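Local coordinates for SusD-like carbohydrate binding protein (Bacteroides vulgatus, PDB 3LEW) that probably binds carbohydrate at the outer membrane of a gut bacterium, as a member of the SusD family of nutrient-binding proteins, at residues N38-N42 with K64-R68; F296-R302 with E397-E401; P425-Y431 with T442-T447. All coordinates share one frame; numbering follows the deposited sequence.

Overall arrangement
The three contacts follow one another along the chain, each closing before the next opens. Contact 1 pairs two surface loops, the one between helices 19-35 and 46-54 and the one between strand 59-61 and helix 68-71. Contact 2 fastens a loop onto the end of helix 387-401, and contact 3 is the hairpin of strands 429-434 and 440-448. The loop of contact 2 leads into strand 306-309, an outer strand of the same mixed sheet as the hairpin; the centres of contacts 2 and 3 lie about 24 Å apart. Contact 1 is about 29 Å from either, centre to centre. Contact 2 thus bridges distant parts of this largely helical SusD-like chain, whereas contacts 1 and 3 are more local.

Contact 1. Residues N38-N42 with K64-R68; sequences NSYAN and KYGFR
The Tyr65 ring reaches the 38-42 turn with its hydroxyl end leading, and at its edge, near the ring plane, lies the carbonyl carbon of Tyr40. One face of the Phe67 ring carries water 1, 3.3 Å above the plane and over its centre, while Ala41 O approaches the same ring obliquely, 3.3 Å from Phe67 CE1. Tyr65 CG is anti to the backbone N (chi1 -179°), which extends the phenol across to Ala41: Tyr65 OH stands 3.1 Å from Ala41 N, and the methyl Ala41 CB lies 3.8 Å from Tyr65 CZ. Tyr40 CB lies 4.0 Å from Tyr65 CE2. Water 1 sits between the backbones, placed to donate to Ala41 O (2.8 Å) or Gly66 O (3.2 Å), with other acceptors competing for its protons. Within the 38-42 loop, Asn38 O accepts both Ser39 OG at 2.6 Å and Asn42 ND2, and lies in the plane of the Asn42 amide. Tyr273 meets Phe67 edge-to-face and hydrogen-bonds to Tyr40 O. Residues 39-42 form a type I beta turn, overlapped by an ST turn in which Ser39 OG accepts from Ala41 N, and Phe67 is the N-cap residue of helix 68-71.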
loop_
_atom_site.group_PDB
_atom_site.type_symbol
_atom_site.label_atom_id
_atom_site.label_comp_id
_atom_site.label_asym_id
_atom_site.label_seq_id
_atom_site.Cartn_x
_atom_site.Cartn_y
_atom_site.Cartn_z
ATOM N N ASN A 38 -10.994 -13.196 1.689
ATOM C CA ASN A 38 -11.325 -13.820 2.996
ATOM C C ASN A 38 -12.606 -13.152 3.553
ATOM O O ASN A 38 -12.560 -12.207 4.361
ATOM C CB ASN A 38 -10.139 -13.782 3.977
ATOM C CG ASN A 38 -10.442 -14.506 5.263
ATOM O OD1 ASN A 38 -11.355 -15.361 5.306
ATOM N ND2 ASN A 38 -9.716 -14.179 6.329
ATOM N N SER A 39 -13.748 -13.634 3.058
ATOM C CA SER A 39 -15.025 -12.899 3.120
ATOM C C SER A 39 -14.949 -11.711 2.199
ATOM O O SER A 39 -13.877 -11.253 1.816
ATOM C CB SER A 39 -15.429 -12.467 4.542
ATOM O OG SER A 39 -14.900 -11.206 4.968
ATOM N N TYR A 40 -16.106 -11.155 1.880
ATOM C CA TYR A 40 -16.162 -9.938 1.112
ATOM C C TYR A 40 -15.446 -8.734 1.731
ATOM O O TYR A 40 -15.109 -7.797 1.004
ATOM C CB TYR A 40 -17.601 -9.552 0.810
ATOM C CG TYR A 40 -18.258 -10.380 -0.286
ATOM C CD1 TYR A 40 -17.838 -10.275 -1.592
ATOM C CD2 TYR A 40 -19.310 -11.255 -0.008
ATOM C CE1 TYR A 40 -18.409 -11.022 -2.603
ATOM C CE2 TYR A 40 -19.909 -12.002 -1.035
ATOM C CZ TYR A 40 -19.445 -11.872 -2.326
ATOM O OH TYR A 40 -19.987 -12.566 -3.390
ATOM N N ALA A 41 -15.195 -8.762 3.046
ATOM C CA ALA A 41 -14.461 -7.680 3.726
ATOM C C ALA A 41 -13.002 -7.588 3.299
ATOM O O ALA A 41 -12.369 -6.578 3.525
ATOM C CB ALA A 41 -14.545 -7.856 5.299
ATOM N N ASN A 42 -12.450 -8.678 2.739
ATOM C CA ASN A 42 -11.028 -8.739 2.392
ATOM C C ASN A 42 -10.763 -9.224 0.970
ATOM O O ASN A 42 -10.482 -10.419 0.754
ATOM C CB ASN A 42 -10.313 -9.679 3.374
ATOM C CG ASN A 42 -10.380 -9.133 4.806
ATOM O OD1 ASN A 42 -9.745 -8.122 5.083
ATOM N ND2 ASN A 42 -11.145 -9.789 5.690
ATOM N N LYS A 64 -20.529 1.167 7.759
ATOM C CA LYS A 64 -20.898 0.068 6.903
ATOM C C LYS A 64 -19.941 -1.109 7.086
ATOM O O LYS A 64 -18.893 -1.044 7.739
ATOM C CB LYS A 64 -20.949 0.492 5.453
ATOM C CG LYS A 64 -21.929 1.581 5.135
ATOM C CD LYS A 64 -23.351 1.102 5.224
ATOM C CE LYS A 64 -24.270 2.248 4.931
ATOM N NZ LYS A 64 -25.688 1.903 5.097
ATOM N N TYR A 65 -20.362 -2.229 6.497
ATOM C CA TYR A 65 -19.532 -3.423 6.412
ATOM C C TYR A 65 -18.135 -3.118 5.895
ATOM O O TYR A 65 -17.934 -2.286 4.994
ATOM C CB TYR A 65 -20.208 -4.405 5.472
ATOM C CG TYR A 65 -19.501 -5.712 5.277
ATOM C CD1 TYR A 65 -19.635 -6.717 6.210
ATOM C CD2 TYR A 65 -18.763 -5.963 4.140
ATOM C CE1 TYR A 65 -19.010 -7.970 6.020
ATOM C CE2 TYR A 65 -18.155 -7.199 3.956
ATOM C CZ TYR A 65 -18.305 -8.186 4.877
ATOM O OH TYR A 65 -17.687 -9.420 4.681
ATOM N N GLY A 66 -17.168 -3.839 6.481
ATOM C CA GLY A 66 -15.796 -3.774 6.009
ATOM C C GLY A 66 -14.743 -3.364 7.003
ATOM O O GLY A 66 -14.194 -4.245 7.731
ATOM N N PHE A 67 -14.377 -2.076 6.998
ATOM C CA PHE A 67 -13.154 -1.623 7.662
ATOM C C PHE A 67 -13.315 -0.718 8.862
ATOM O O PHE A 67 -12.323 -0.119 9.321
ATOM C CB PHE A 67 -12.263 -0.971 6.612
ATOM C CG PHE A 67 -11.671 -1.980 5.654
ATOM C CD1 PHE A 67 -12.362 -2.363 4.491
ATOM C CD2 PHE A 67 -10.425 -2.521 5.904
ATOM C CE1 PHE A 67 -11.797 -3.321 3.596
ATOM C CE2 PHE A 67 -9.874 -3.423 5.003
ATOM C CZ PHE A 67 -10.562 -3.816 3.858
ATOM N N ARG A 68 -14.514 -0.680 9.431
ATOM C CA ARG A 68 -14.738 0.194 10.615
ATOM C C ARG A 68 -13.804 -0.206 11.781
ATOM O O ARG A 68 -13.242 0.665 12.406
ATOM C CB ARG A 68 -16.191 0.200 11.088
ATOM C CG ARG A 68 -16.417 1.153 12.336
ATOM C CD ARG A 68 -17.743 0.873 13.084
ATOM N NE ARG A 68 -17.796 -0.532 13.535
ATOM C CZ ARG A 68 -17.477 -0.978 14.750
ATOM N NH1 ARG A 68 -17.094 -0.137 15.711
ATOM N NH2 ARG A 68 -17.568 -2.277 15.021
HETATM O O HOH W 1 -11.931 -5.852 6.192
#

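Contact 2. Residues F296-R302 with E397-E401; sequences FEDGDYR and ERRKE
Arg302 meets Glu397 end-on: NH1 and NH2 both bond Glu397 OE2, NH2 at 2.7 Å on the syn lone pair, with guanidinium and carboxylate nearly coplanar (20° apart). Arg302 NH1 also donates to the anti lone pair of Glu401 OE1 at 2.9 Å, tilted from the guanidinium plane. Phe296 CE2 lies over one guanidinium face, offset toward the rim. The Phe296 ring receives Lys400 CE over its face, a CH-pi contact 4.0 Å from the centroid, and the bend of the lysine chain at chi3 (66°) carries NZ to Glu397 OE1 at 2.9 Å. One step outward, Asp300 fixes the rotation of the arginine side-on, its syn lone pairs taking NE on OD1 and NH2 on OD2 (2.8 Å), both close to the guanidinium plane. Water 2 joins Lys400 NZ to Asp300 OD2 and Glu297 OE1, an oxygen also bonded by Lys379 N. Lys373 pairs with Glu397 OE1, and Arg345 and Arg376 with Glu401 OE2, so the buried acids are likely to stay ionised. This is a buried salt-bridge network fastening a loop to the end of helix 387-401; on the loop, Asp300 OD1 accepts from Arg302 N in an Asx turn.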
loop_
_atom_site.group_PDB
_atom_site.type_symbol
_atom_site.label_atom_id
_atom_site.label_comp_id
_atom_site.label_asym_id
_atom_site.label_seq_id
_atom_site.Cartn_x
_atom_site.Cartn_y
_atom_site.Cartn_z
ATOM N N PHE A 296 -3.854 21.145 1.667
ATOM C CA PHE A 296 -3.680 21.545 0.286
ATOM C C PHE A 296 -3.826 23.038 0.123
ATOM O O PHE A 296 -4.694 23.659 0.745
ATOM C CB PHE A 296 -4.703 20.841 -0.634
ATOM C CG PHE A 296 -4.595 19.339 -0.632
ATOM C CD1 PHE A 296 -5.175 18.578 0.371
ATOM C CD2 PHE A 296 -3.893 18.685 -1.630
ATOM C CE1 PHE A 296 -5.023 17.182 0.394
ATOM C CE2 PHE A 296 -3.780 17.329 -1.631
ATOM C CZ PHE A 296 -4.358 16.567 -0.627
ATOM N N GLU A 297 -2.979 23.628 -0.715
ATOM C CA GLU A 297 -3.139 25.023 -1.104
ATOM C C GLU A 297 -4.200 25.184 -2.209
ATOM O O GLU A 297 -4.316 24.373 -3.112
ATOM C CB GLU A 297 -1.808 25.617 -1.601
ATOM C CG GLU A 297 -0.694 25.683 -0.591
ATOM C CD GLU A 297 0.197 24.446 -0.604
ATOM O OE1 GLU A 297 0.346 23.839 -1.672
ATOM O OE2 GLU A 297 0.727 24.068 0.460
ATOM N N ASP A 298 -4.945 26.267 -2.166
ATOM C CA ASP A 298 -5.847 26.599 -3.261
ATOM C C ASP A 298 -5.032 26.702 -4.551
ATOM O O ASP A 298 -3.930 27.276 -4.557
ATOM C CB ASP A 298 -6.531 27.956 -3.008
ATOM C CG ASP A 298 -7.580 27.910 -1.906
ATOM O OD1 ASP A 298 -7.955 26.810 -1.419
ATOM O OD2 ASP A 298 -8.048 29.030 -1.568
ATOM N N GLY A 299 -5.556 26.136 -5.633
ATOM C CA GLY A 299 -4.796 25.996 -6.882
ATOM C C GLY A 299 -4.306 24.574 -7.124
ATOM O O GLY A 299 -4.067 24.185 -8.265
ATOM N N ASP A 300 -4.170 23.775 -6.061
ATOM C CA ASP A 300 -3.790 22.371 -6.194
ATOM C C ASP A 300 -5.043 21.637 -6.593
ATOM O O ASP A 300 -6.028 21.695 -5.875
ATOM C CB ASP A 300 -3.303 21.882 -4.836
ATOM C CG ASP A 300 -2.793 20.456 -4.840
ATOM O OD1 ASP A 300 -3.330 19.537 -5.551
ATOM O OD2 ASP A 300 -1.871 20.225 -4.025
ATOM N N TYR A 301 -5.042 20.993 -7.747
ATOM C CA TYR A 301 -6.272 20.386 -8.235
ATOM C C TYR A 301 -6.742 19.199 -7.416
ATOM O O TYR A 301 -7.903 18.820 -7.523
ATOM C CB TYR A 301 -6.197 20.045 -9.719
ATOM C CG TYR A 301 -5.140 19.051 -10.180
ATOM C CD1 TYR A 301 -5.190 17.700 -9.857
ATOM C CD2 TYR A 301 -4.112 19.468 -11.033
ATOM C CE1 TYR A 301 -4.212 16.802 -10.353
ATOM C CE2 TYR A 301 -3.165 18.580 -11.536
ATOM C CZ TYR A 301 -3.213 17.248 -11.173
ATOM O OH TYR A 301 -2.265 16.399 -11.730
ATOM N N ARG A 302 -5.874 18.629 -6.569
ATOM C CA ARG A 302 -6.296 17.558 -5.689
ATOM C C ARG A 302 -7.304 18.051 -4.628
ATOM O O ARG A 302 -8.156 17.262 -4.154
ATOM C CB ARG A 302 -5.087 16.858 -5.051
ATOM C CG ARG A 302 -4.119 16.258 -6.092
ATOM C CD ARG A 302 -2.808 15.798 -5.480
ATOM N NE ARG A 302 -2.061 16.952 -4.940
ATOM C CZ ARG A 302 -0.917 16.844 -4.269
ATOM N NH1 ARG A 302 -0.320 15.656 -4.138
ATOM N NH2 ARG A 302 -0.316 17.930 -3.788
ATOM N N GLU A 397 3.598 15.453 1.929
ATOM C CA GLU A 397 3.280 15.289 0.491
ATOM C C GLU A 397 2.969 13.818 0.147
ATOM O O GLU A 397 2.127 13.559 -0.713
ATOM C CB GLU A 397 4.388 15.902 -0.391
ATOM C CG GLU A 397 3.983 16.144 -1.826
ATOM C CD GLU A 397 2.808 17.092 -1.987
ATOM O OE1 GLU A 397 2.754 18.160 -1.338
ATOM O OE2 GLU A 397 1.898 16.702 -2.734
ATOM N N ARG A 398 3.622 12.839 0.800
ATOM C CA ARG A 398 3.198 11.440 0.658
ATOM C C ARG A 398 1.720 11.230 1.049
ATOM O O ARG A 398 1.008 10.549 0.348
ATOM C CB ARG A 398 4.063 10.490 1.512
ATOM C CG ARG A 398 5.483 10.365 1.024
ATOM C CD ARG A 398 6.339 9.482 1.970
ATOM N NE ARG A 398 5.824 8.137 2.038
ATOM C CZ ARG A 398 6.132 7.125 1.223
ATOM N NH1 ARG A 398 7.020 7.259 0.266
ATOM N NH2 ARG A 398 5.524 5.950 1.380
ATOM N N ARG A 399 1.289 11.780 2.193
ATOM C CA ARG A 399 -0.096 11.648 2.640
ATOM C C ARG A 399 -1.042 12.287 1.639
ATOM O O ARG A 399 -2.128 11.752 1.391
ATOM C CB ARG A 399 -0.264 12.298 4.023
ATOM C CG ARG A 399 0.447 11.454 5.128
ATOM C CD ARG A 399 0.581 12.261 6.389
ATOM N NE ARG A 399 -0.711 12.699 6.894
ATOM C CZ ARG A 399 -0.850 13.615 7.857
ATOM N NH1 ARG A 399 0.219 14.186 8.409
ATOM N NH2 ARG A 399 -2.044 13.970 8.291
ATOM N N LYS A 400 -0.617 13.399 1.080
ATOM C CA LYS A 400 -1.458 14.172 0.151
ATOM C C LYS A 400 -1.573 13.457 -1.197
ATOM O O LYS A 400 -2.664 13.315 -1.723
ATOM C CB LYS A 400 -0.895 15.566 -0.038
ATOM C CG LYS A 400 -1.010 16.461 1.183
ATOM C CD LYS A 400 -0.111 17.684 1.039
ATOM C CE LYS A 400 -0.572 18.625 -0.121
ATOM N NZ LYS A 400 0.464 19.679 -0.420
ATOM N N GLU A 401 -0.456 13.015 -1.726
ATOM C CA GLU A 401 -0.408 12.416 -3.080
ATOM C C GLU A 401 -0.866 10.969 -3.105
ATOM O O GLU A 401 -1.420 10.524 -4.116
ATOM C CB GLU A 401 1.015 12.539 -3.648
ATOM C CG GLU A 401 1.282 11.843 -5.021
ATOM C CD GLU A 401 0.502 12.413 -6.193
ATOM O OE1 GLU A 401 -0.071 13.517 -6.076
ATOM O OE2 GLU A 401 0.477 11.752 -7.262
HETATM O O HOH W 2 -1.057 21.562 -1.886
HETATM O O HOH W 3 1.119 21.498 1.525
#

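Contact 3. Residues P425-Y431 with T442-T447; sequences PEGPIDY and TLKKKT
The shortest polar bond between the strands is a salt bridge, Lys444 NZ to Asp430 OD2 at 2.6 Å, with the ammonium above the carboxylate plane, 43° out of it. Asp430 and Lys444 form a non-hydrogen-bonded pair, and the bend of the lysine at chi2 (-80°) folds its chain along Asp430 OD1. The neighbouring pairs Ile429-Lys445 and Tyr431-Leu443 are hydrogen-bonded, each by two backbone bonds, the shortest of them Tyr431 N to Leu443 O at 2.7 Å. On the face that bears Ile429 and Tyr431, Lys445 CG lies 3.8 Å from Tyr431 CB, while Lys445 NZ runs on to Val316 O and Ala319 O. Toward Pro425, Thr447 takes over: OG1, between the backbone N and the carbonyl carbon (chi1 42°), donates to Pro425 O at 2.7 Å, and Thr447 N bonds Glu426 O at 2.8 Å. Its methyl CG2 crosses the Ile429 side chain, 3.6 Å from CD1, with Trp308 of strand 306-309 touching both residues. A valine in place of Thr447 removes the hydroxyl, which would probably leave Pro425 O without this donor and the 425-426 backbone held chiefly by Thr447 N. Four backbone bonds hold the register of this antiparallel hairpin; the ion pair adds a side-chain tie on an exposed face, and the apolar contacts lie on the other.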
loop_
_atom_site.group_PDB
_atom_site.type_symbol
_atom_site.label_atom_id
_atom_site.label_comp_id
_atom_site.label_asym_id
_atom_site.label_seq_id
_atom_site.Cartn_x
_atom_site.Cartn_y
_atom_site.Cartn_z
ATOM N N PRO A 425 -16.270 19.825 14.004
ATOM C CA PRO A 425 -17.627 20.139 14.478
ATOM C C PRO A 425 -18.722 19.552 13.574
ATOM O O PRO A 425 -18.476 19.220 12.389
ATOM C CB PRO A 425 -17.667 21.678 14.488
ATOM C CG PRO A 425 -16.643 22.111 13.521
ATOM C CD PRO A 425 -15.558 21.031 13.520
ATOM N N GLU A 426 -19.901 19.377 14.164
ATOM C CA GLU A 426 -21.067 18.865 13.467
ATOM C C GLU A 426 -21.843 19.870 12.629
ATOM O O GLU A 426 -22.707 19.478 11.845
ATOM C CB GLU A 426 -22.024 18.214 14.474
ATOM C CG GLU A 426 -21.507 16.890 15.014
ATOM C CD GLU A 426 -22.643 16.002 15.561
ATOM O OE1 GLU A 426 -23.543 16.557 16.247
ATOM O OE2 GLU A 426 -22.637 14.778 15.286
ATOM N N GLY A 427 -21.576 21.165 12.784
ATOM C CA GLY A 427 -22.310 22.170 12.013
ATOM C C GLY A 427 -23.686 22.376 12.643
ATOM O O GLY A 427 -23.781 22.537 13.855
ATOM N N PRO A 428 -24.762 22.359 11.838
ATOM C CA PRO A 428 -24.837 22.081 10.407
ATOM C C PRO A 428 -24.259 23.177 9.520
ATOM O O PRO A 428 -23.985 24.269 9.988
ATOM C CB PRO A 428 -26.348 21.968 10.168
ATOM C CG PRO A 428 -26.929 22.936 11.153
ATOM C CD PRO A 428 -26.082 22.745 12.381
ATOM N N ILE A 429 -24.100 22.855 8.247
ATOM C CA ILE A 429 -23.620 23.764 7.229
ATOM C C ILE A 429 -24.643 23.775 6.101
ATOM O O ILE A 429 -25.520 22.913 6.056
ATOM C CB ILE A 429 -22.277 23.282 6.632
ATOM C CG1 ILE A 429 -22.484 21.967 5.862
ATOM C CG2 ILE A 429 -21.243 23.127 7.755
ATOM C CD1 ILE A 429 -21.328 21.550 4.996
ATOM N N ASP A 430 -24.487 24.709 5.164
ATOM C CA ASP A 430 -25.265 24.687 3.949
ATOM C C ASP A 430 -24.634 23.835 2.881
ATOM O O ASP A 430 -23.577 24.176 2.360
ATOM C CB ASP A 430 -25.453 26.102 3.416
ATOM C CG ASP A 430 -26.400 26.892 4.261
ATOM O OD1 ASP A 430 -27.619 26.566 4.238
ATOM O OD2 ASP A 430 -25.921 27.815 4.959
ATOM N N TYR A 431 -25.311 22.748 2.530
ATOM C CA TYR A 431 -24.810 21.783 1.547
ATOM C C TYR A 431 -25.400 22.137 0.171
ATOM O O TYR A 431 -26.629 22.221 0.034
ATOM C CB TYR A 431 -25.188 20.352 1.993
ATOM C CG TYR A 431 -24.983 19.240 0.983
ATOM C CD1 TYR A 431 -23.752 19.026 0.379
ATOM C CD2 TYR A 431 -26.007 18.370 0.675
ATOM C CE1 TYR A 431 -23.570 18.011 -0.555
ATOM C CE2 TYR A 431 -25.821 17.323 -0.225
ATOM C CZ TYR A 431 -24.594 17.147 -0.846
ATOM O OH TYR A 431 -24.435 16.087 -1.741
ATOM N N THR A 442 -30.014 23.754 -2.225
ATOM C CA THR A 442 -29.296 23.835 -0.939
ATOM C C THR A 442 -30.142 23.343 0.239
ATOM O O THR A 442 -31.332 23.650 0.311
ATOM C CB THR A 442 -28.856 25.279 -0.605
ATOM O OG1 THR A 442 -27.968 25.755 -1.623
ATOM C CG2 THR A 442 -28.151 25.362 0.771
ATOM N N LEU A 443 -29.486 22.622 1.162
ATOM C CA LEU A 443 -30.076 22.080 2.395
ATOM C C LEU A 443 -29.076 22.176 3.569
ATOM O O LEU A 443 -27.854 22.109 3.359
ATOM C CB LEU A 443 -30.400 20.600 2.188
ATOM C CG LEU A 443 -31.757 20.072 1.716
ATOM C CD1 LEU A 443 -32.535 21.033 0.825
ATOM C CD2 LEU A 443 -31.536 18.733 1.023
ATOM N N LYS A 444 -29.586 22.272 4.797
ATOM C CA LYS A 444 -28.746 22.193 5.995
ATOM C C LYS A 444 -28.414 20.722 6.311
ATOM O O LYS A 444 -29.308 19.881 6.364
ATOM C CB LYS A 444 -29.438 22.805 7.225
ATOM C CG LYS A 444 -29.625 24.368 7.207
ATOM C CD LYS A 444 -28.338 25.135 7.600
ATOM C CE LYS A 444 -28.485 26.664 7.490
ATOM N NZ LYS A 444 -27.169 27.335 7.195
ATOM N N LYS A 445 -27.126 20.430 6.506
ATOM C CA LYS A 445 -26.661 19.090 6.898
ATOM C C LYS A 445 -25.587 19.149 7.984
ATOM O O LYS A 445 -24.758 20.046 8.004
ATOM C CB LYS A 445 -26.063 18.351 5.689
ATOM C CG LYS A 445 -26.982 18.184 4.522
ATOM C CD LYS A 445 -28.156 17.319 4.869
ATOM C CE LYS A 445 -28.948 16.986 3.636
ATOM N NZ LYS A 445 -30.274 16.455 3.989
ATOM N N LYS A 446 -25.560 18.148 8.850
ATOM C CA LYS A 446 -24.483 17.976 9.816
ATOM C C LYS A 446 -23.231 17.406 9.163
ATOM O O LYS A 446 -23.338 16.593 8.274
ATOM C CB LYS A 446 -24.893 17.043 10.936
ATOM C CG LYS A 446 -25.891 17.710 11.881
ATOM C CD LYS A 446 -25.646 17.257 13.288
ATOM C CE LYS A 446 -26.634 16.238 13.696
ATOM N NZ LYS A 446 -27.848 16.912 14.270
ATOM N N THR A 447 -22.067 17.841 9.629
ATOM C CA THR A 447 -20.782 17.442 9.040
ATOM C C THR A 447 -20.120 16.378 9.919
ATOM O O THR A 447 -20.007 16.538 11.124
ATOM C CB THR A 447 -19.832 18.655 8.954
ATOM O OG1 THR A 447 -19.935 19.422 10.173
ATOM C CG2 THR A 447 -20.202 19.563 7.744
#